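Peptidase M3B, oligoendopeptidase F (Enterococcus faecium, PDB 2QR4) is a member of the M3 family of metallopeptidases and probably hydrolyses short peptides by cleaving internal peptide bonds. Local coordinates at residues 186-197 / 276-287. Sequence-based numbering, arbitrary orientation.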
# COMPACT_ATOMS: atom_id res chain seq x y z
N GLU A 186 -13.66 24.36 17.73
CA GLU A 186 -14.92 25.04 18.01
C GLU A 186 -14.78 26.04 19.13
O GLU A 186 -15.71 26.77 19.44
CB GLU A 186 -16.01 24.03 18.38
CG GLU A 186 -16.40 23.08 17.24
CD GLU A 186 -17.38 22.00 17.69
OE1 GLU A 186 -17.74 21.96 18.89
OE2 GLU A 186 -17.80 21.19 16.83
N SER A 187 -13.61 26.07 19.74
CA SER A 187 -13.39 26.90 20.92
C SER A 187 -13.65 28.37 20.62
O SER A 187 -13.40 28.85 19.51
CB SER A 187 -11.96 26.70 21.43
OG SER A 187 -11.60 27.74 22.31
N THR A 188 -14.16 29.10 21.60
CA THR A 188 -14.39 30.53 21.42
C THR A 188 -13.07 31.26 21.62
O THR A 188 -12.98 32.47 21.39
CB THR A 188 -15.43 31.07 22.40
OG1 THR A 188 -14.91 31.00 23.73
CG2 THR A 188 -16.72 30.27 22.30
N ASP A 189 -12.06 30.52 22.05
CA ASP A 189 -10.73 31.08 22.25
C ASP A 189 -9.93 30.91 20.95
O ASP A 189 -9.37 29.85 20.68
CB ASP A 189 -10.05 30.40 23.44
CG ASP A 189 -8.67 30.95 23.72
OD1 ASP A 189 -8.08 31.59 22.83
OD2 ASP A 189 -8.17 30.73 24.84
N ARG A 190 -9.89 31.98 20.17
CA ARG A 190 -9.29 31.94 18.85
C ARG A 190 -7.85 31.44 18.83
O ARG A 190 -7.44 30.76 17.89
CB ARG A 190 -9.36 33.31 18.17
CG ARG A 190 -9.07 33.21 16.70
CD ARG A 190 -9.18 34.54 16.02
NE ARG A 190 -9.26 34.37 14.57
CZ ARG A 190 -8.91 35.31 13.70
NH1 ARG A 190 -9.02 35.07 12.40
NH2 ARG A 190 -8.45 36.48 14.12
N ARG A 191 -7.08 31.78 19.85
CA ARG A 191 -5.68 31.38 19.88
C ARG A 191 -5.58 29.85 19.91
O ARG A 191 -4.69 29.26 19.29
CB ARG A 191 -4.96 32.00 21.08
CG ARG A 191 -3.60 31.39 21.38
CD ARG A 191 -3.09 31.73 22.80
NE ARG A 191 -3.76 30.98 23.86
CZ ARG A 191 -3.67 29.66 24.03
NH1 ARG A 191 -2.96 28.91 23.20
NH2 ARG A 191 -4.31 29.08 25.04
N VAL A 192 -6.50 29.23 20.64
CA VAL A 192 -6.53 27.78 20.79
C VAL A 192 -6.91 27.10 19.47
O VAL A 192 -6.32 26.09 19.08
CB VAL A 192 -7.50 27.39 21.92
CG1 VAL A 192 -7.96 25.94 21.78
CG2 VAL A 192 -6.85 27.65 23.26
N ARG A 193 -7.88 27.69 18.79
CA ARG A 193 -8.26 27.29 17.44
C ARG A 193 -7.07 27.32 16.47
O ARG A 193 -6.79 26.34 15.77
CB ARG A 193 -9.39 28.20 16.92
CG ARG A 193 -10.76 27.64 17.11
CD ARG A 193 -11.89 28.68 17.14
NE ARG A 193 -11.76 29.80 16.22
CZ ARG A 193 -12.26 31.01 16.50
NH1 ARG A 193 -12.87 31.19 17.66
NH2 ARG A 193 -12.14 32.03 15.66
N GLU A 194 -6.37 28.44 16.43
CA GLU A 194 -5.27 28.61 15.48
C GLU A 194 -4.18 27.62 15.80
O GLU A 194 -3.54 27.04 14.92
CB GLU A 194 -4.73 30.04 15.57
CG GLU A 194 -3.48 30.32 14.75
CD GLU A 194 -2.96 31.73 15.00
OE1 GLU A 194 -3.40 32.36 15.99
OE2 GLU A 194 -2.12 32.22 14.23
N ALA A 195 -3.96 27.40 17.09
CA ALA A 195 -2.87 26.54 17.51
C ALA A 195 -3.17 25.06 17.23
O ALA A 195 -2.27 24.31 16.85
CB ALA A 195 -2.56 26.77 18.98
N ALA A 196 -4.43 24.64 17.41
CA ALA A 196 -4.85 23.26 17.11
C ALA A 196 -4.75 22.98 15.64
O ALA A 196 -4.27 21.93 15.24
CB ALA A 196 -6.30 23.01 17.58
N PHE A 197 -5.22 23.93 14.85
CA PHE A 197 -5.23 23.82 13.40
C PHE A 197 -3.80 23.67 12.89
O PHE A 197 -3.51 22.73 12.15
CB PHE A 197 -5.92 25.05 12.82
CG PHE A 197 -5.94 25.12 11.33
CD1 PHE A 197 -6.94 24.49 10.60
CD2 PHE A 197 -4.99 25.87 10.65
CE1 PHE A 197 -6.97 24.58 9.21
CE2 PHE A 197 -5.01 25.95 9.26
CZ PHE A 197 -6.00 25.31 8.54
N VAL A 276 -13.51 39.53 12.89
CA VAL A 276 -12.06 39.36 12.76
C VAL A 276 -11.54 40.09 11.53
O VAL A 276 -12.26 40.28 10.55
CB VAL A 276 -11.67 37.87 12.70
CG1 VAL A 276 -11.87 37.22 14.07
CG2 VAL A 276 -12.49 37.15 11.63
N GLU A 277 -10.29 40.53 11.59
CA GLU A 277 -9.66 41.23 10.48
C GLU A 277 -9.61 40.33 9.26
O GLU A 277 -9.88 40.76 8.15
CB GLU A 277 -8.24 41.70 10.85
CG GLU A 277 -7.57 42.58 9.81
CD GLU A 277 -8.31 43.88 9.58
OE1 GLU A 277 -8.97 44.37 10.53
OE2 GLU A 277 -8.24 44.42 8.46
N LYS A 278 -9.28 39.06 9.47
CA LYS A 278 -9.28 38.10 8.38
C LYS A 278 -9.84 36.74 8.77
O LYS A 278 -9.53 36.23 9.85
CB LYS A 278 -7.87 38.01 7.77
CG LYS A 278 -7.70 38.98 6.59
CD LYS A 278 -6.31 39.46 6.43
CE LYS A 278 -6.20 40.36 5.20
NZ LYS A 278 -7.23 41.44 5.24
N LEU A 279 -10.68 36.17 7.92
CA LEU A 279 -11.32 34.88 8.20
C LEU A 279 -10.45 33.74 7.70
O LEU A 279 -10.09 33.69 6.53
CB LEU A 279 -12.69 34.78 7.51
CG LEU A 279 -13.61 33.65 8.00
CD1 LEU A 279 -14.08 33.87 9.44
CD2 LEU A 279 -14.82 33.49 7.10
N HIS A 280 -10.14 32.80 8.58
CA HIS A 280 -9.29 31.68 8.18
C HIS A 280 -10.06 30.36 8.29
O HIS A 280 -11.10 30.29 8.96
CB HIS A 280 -8.05 31.59 9.08
CG HIS A 280 -7.18 32.80 9.06
ND1 HIS A 280 -5.99 32.86 8.37
CD2 HIS A 280 -7.31 34.00 9.69
CE1 HIS A 280 -5.43 34.04 8.55
NE2 HIS A 280 -6.21 34.76 9.34
N MSE A 281 -9.53 29.31 7.66
CA MSE A 281 -10.09 27.98 7.81
C MSE A 281 -10.37 27.66 9.28
O MSE A 281 -11.41 27.09 9.62
CB MSE A 281 -9.20 26.91 7.16
CG MSE A 281 -9.07 27.04 5.62
SE MSE A 281 -10.82 27.22 4.68
CE MSE A 281 -11.68 25.54 5.20
N TYR A 282 -9.46 28.06 10.17
CA TYR A 282 -9.65 27.70 11.58
C TYR A 282 -10.70 28.56 12.30
O TYR A 282 -10.83 28.49 13.52
CB TYR A 282 -8.32 27.72 12.34
CG TYR A 282 -7.53 29.01 12.23
CD1 TYR A 282 -7.92 30.15 12.93
CD2 TYR A 282 -6.38 29.07 11.45
CE1 TYR A 282 -7.17 31.34 12.84
CE2 TYR A 282 -5.63 30.25 11.36
CZ TYR A 282 -6.03 31.37 12.05
OH TYR A 282 -5.28 32.53 11.93
N ASP A 283 -11.44 29.36 11.53
CA ASP A 283 -12.55 30.13 12.10
C ASP A 283 -13.93 29.65 11.65
O ASP A 283 -14.93 30.27 12.02
CB ASP A 283 -12.43 31.61 11.72
CG ASP A 283 -11.21 32.27 12.33
OD1 ASP A 283 -10.90 31.98 13.51
OD2 ASP A 283 -10.58 33.09 11.62
N LEU A 284 -14.01 28.59 10.85
CA LEU A 284 -15.28 28.25 10.20
C LEU A 284 -16.18 27.31 11.00
O LEU A 284 -17.33 27.09 10.62
CB LEU A 284 -15.07 27.66 8.80
CG LEU A 284 -14.22 28.45 7.79
CD1 LEU A 284 -14.37 27.88 6.40
CD2 LEU A 284 -14.57 29.92 7.80
N TYR A 285 -15.68 26.75 12.10
CA TYR A 285 -16.45 25.73 12.82
C TYR A 285 -16.84 26.17 14.21
O TYR A 285 -17.42 25.40 14.96
CB TYR A 285 -15.67 24.41 12.88
CG TYR A 285 -15.22 23.96 11.51
CD1 TYR A 285 -13.99 24.37 10.99
CD2 TYR A 285 -16.03 23.15 10.72
CE1 TYR A 285 -13.57 23.97 9.73
CE2 TYR A 285 -15.62 22.74 9.45
CZ TYR A 285 -14.40 23.15 8.96
OH TYR A 285 -14.00 22.76 7.71
N THR A 286 -16.51 27.41 14.55
CA THR A 286 -16.86 27.98 15.85
C THR A 286 -18.23 28.68 15.72
O THR A 286 -18.56 29.21 14.66
CB THR A 286 -15.75 28.95 16.32
OG1 THR A 286 -15.93 29.30 17.70
CG2 THR A 286 -15.71 30.22 15.48
N PRO A 287 -19.05 28.66 16.79
CA PRO A 287 -20.42 29.22 16.69
C PRO A 287 -20.41 30.71 16.42
O PRO A 287 -19.66 31.45 17.05
CB PRO A 287 -21.00 28.97 18.09
CG PRO A 287 -20.14 27.88 18.68
CD PRO A 287 -18.77 28.14 18.14
O HOH W 1 -7.50 38.00 11.61
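A salt-bridge network of Arg190, Arg193 and Asp283 joins the first turn of helix 190-206 to the loop that follows helix 260-274. Arg190 reaches across with CG anti to its own backbone N (chi1 -165°) and an extended chain, and grips the carboxylate side-on: NE donates to Asp283 OD1 at 3.1 Å and NH1 to Asp283 OD2 at 2.6 Å, both from the syn sides but tilted out of the carboxylate plane, the planes of the two groups being 36° apart. NH1 also bonds the carbonyl oxygen of Lys278, while NH2 and Lys278 N share a water. Val276 CG1 covers one face of this guanidinium, 3.5 Å above its centre.

The Arg193 guanidinium stands nearly perpendicular to the carboxylate, the planes 80° apart. NH2 meets Asp283 OD1 in a salt bridge, and NE donates to Tyr282 O at 3.1 Å, close to its own plane and in that of the carbonyl. Thr286 CG2 lies over one guanidinium face. Asp283 OD2 also accepts the backbone N-H of His280, from the anti side and well tilted from the carboxylate plane, so the two arginines and the loop backbone together fix the buried carboxylate.

Farther along the helix the contact becomes aromatic. Glu194 lays CB over the Tyr282 ring in a CH-pi contact, 4.0 Å from the centroid, its carboxylate being bridged to Lys198; His280 CB covers the opposite face. An edge of Tyr282 is directed at the face of Phe197 in an offset edge-to-face pair, centroids 5.5 Å apart, and Phe197 CE1 also packs on Met281 CB. His280 ND1 and Met281 N bond Asp483, tying the loop to a further part of the chain. The whole is an arginine-aspartate network flanked by aromatic packing, which fastens an irregular loop with a short 3-10 turn to a helix N-terminus within the mainly helical M3 peptidase fold.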